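Local atomic coordinates of putative MAR1 (Leishmania donovani, PDB entry 1X9G), a protein that is of unknown function but belongs to the isochorismatase superfamily and has been put forward as a putative MAR1 ribonuclease. Residues E170-L173 with L174-T177. Numbering follows the deposited sequence.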
loop_
_atom_site.group_PDB
_atom_site.type_symbol
_atom_site.label_atom_id
_atom_site.label_comp_id
_atom_site.label_asym_id
_atom_site.label_seq_id
_atom_site.Cartn_x
_atom_site.Cartn_y
_atom_site.Cartn_z
ATOM N N GLU A 170 -2.975 11.585 17.777
ATOM C CA GLU A 170 -3.424 12.959 17.574
ATOM C C GLU A 170 -4.545 12.978 16.555
ATOM O O GLU A 170 -5.559 13.579 16.785
ATOM C CB GLU A 170 -2.287 13.943 17.257
ATOM C CG GLU A 170 -2.735 15.239 16.633
ATOM C CD GLU A 170 -1.638 16.299 16.604
ATOM O OE1 GLU A 170 -1.160 16.589 17.714
ATOM O OE2 GLU A 170 -1.273 16.864 15.510
ATOM N N SER A 171 -4.409 12.249 15.459
ATOM C CA SER A 171 -5.507 12.172 14.479
ATOM C C SER A 171 -6.784 11.734 15.142
ATOM O O SER A 171 -7.816 12.287 14.901
ATOM C CB SER A 171 -5.202 11.127 13.401
ATOM O OG SER A 171 -6.001 11.384 12.253
ATOM N N ILE A 172 -6.710 10.688 15.945
ATOM C CA ILE A 172 -7.875 10.133 16.636
ATOM C C ILE A 172 -8.541 11.074 17.665
ATOM O O ILE A 172 -9.783 11.132 17.697
ATOM C CB ILE A 172 -7.508 8.781 17.299
ATOM C CG1 ILE A 172 -7.460 7.670 16.243
ATOM C CG2 ILE A 172 -8.523 8.368 18.379
ATOM C CD1 ILE A 172 -6.900 6.319 16.835
ATOM N N LEU A 173 -7.761 11.789 18.501
ATOM C CA LEU A 173 -8.379 12.759 19.425
ATOM C C LEU A 173 -9.190 13.823 18.679
ATOM O O LEU A 173 -10.329 14.061 19.006
ATOM C CB LEU A 173 -7.387 13.441 20.376
ATOM C CG LEU A 173 -6.513 12.676 21.375
ATOM C CD1 LEU A 173 -6.312 13.490 22.649
ATOM C CD2 LEU A 173 -6.970 11.225 21.713
ATOM N N LEU A 174 -8.606 14.396 17.637
ATOM C CA LEU A 174 -9.232 15.351 16.744
ATOM C C LEU A 174 -10.446 14.863 15.971
ATOM O O LEU A 174 -11.239 15.670 15.468
ATOM C CB LEU A 174 -8.173 15.804 15.739
ATOM C CG LEU A 174 -7.022 16.607 16.351
ATOM C CD1 LEU A 174 -6.157 17.271 15.281
ATOM C CD2 LEU A 174 -7.545 17.690 17.354
ATOM N N GLN A 175 -10.562 13.554 15.795
ATOM C CA GLN A 175 -11.624 13.008 14.979
ATOM C C GLN A 175 -12.861 12.878 15.853
ATOM O O GLN A 175 -13.986 13.017 15.376
ATOM C CB GLN A 175 -11.230 11.646 14.415
ATOM C CG GLN A 175 -10.319 11.650 13.146
ATOM C CD GLN A 175 -9.808 10.242 12.846
ATOM O OE1 GLN A 175 -10.583 9.304 12.840
ATOM N NE2 GLN A 175 -8.504 10.082 12.672
ATOM N N MET A 176 -12.648 12.599 17.128
ATOM C CA MET A 176 -13.720 12.508 18.079
ATOM C C MET A 176 -14.299 13.885 18.550
ATOM O O MET A 176 -15.452 13.936 18.957
ATOM C CB MET A 176 -13.251 11.677 19.279
ATOM C CG MET A 176 -13.138 10.174 19.015
ATOM S SD MET A 176 -12.250 9.242 20.324
ATOM C CE MET A 176 -13.651 8.524 21.212
ATOM N N THR A 177 -13.512 14.968 18.511
ATOM C CA THR A 177 -14.004 16.318 18.874
ATOM C C THR A 177 -14.161 17.207 17.675
ATOM O O THR A 177 -13.351 18.099 17.498
ATOM C CB THR A 177 -13.003 17.120 19.768
ATOM O OG1 THR A 177 -11.679 16.603 19.645
ATOM C CG2 THR A 177 -13.424 17.098 21.239
#
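Ser171 and Gln175, one helical turn apart, show how an i to i+4 pair can join when an amide reaches back along the helix to a hydroxyl. The Gln175 chain runs extended beyond CG, which sits beside its own backbone N (chi1 -81°), and this carries the amide back over the preceding turn until NE2 stands 2.9 Å from Ser171 OG. The hydroxyl lies almost in the amide plane, though the bond is bent, with an N-H...O angle of 140°. A second bond fixes each group: Gln175 OE1 accepts from Met13 N, and Ser171 OG bonds to His118 O of the second subunit, so the amide is anchored at both polar atoms.

On another side, Leu174 CD1 lies 4.2 Å from Glu170 CG, while the Glu170 carboxylate turns to His118 of the second subunit. Ile172 CG2 touches Met176 SD at 4.3 Å. Met176 N bonds to Ile172 O with a modest tilt; Gln175 N comes from well above the carbonyl plane on the same face. Thr177, the first residue past helical geometry, donates from OG1 to Leu173 O at 2.9 Å, marking the helix C-terminus.

Helix 169-176 follows strand 164-167, one edge of the parallel sheet within this chain, whose Thr167 meets Ile172 and Gln175; Leu173 packs against helices 39-55 and 185-191, and Glu170, Ser171 and Leu174 form a subunit interface.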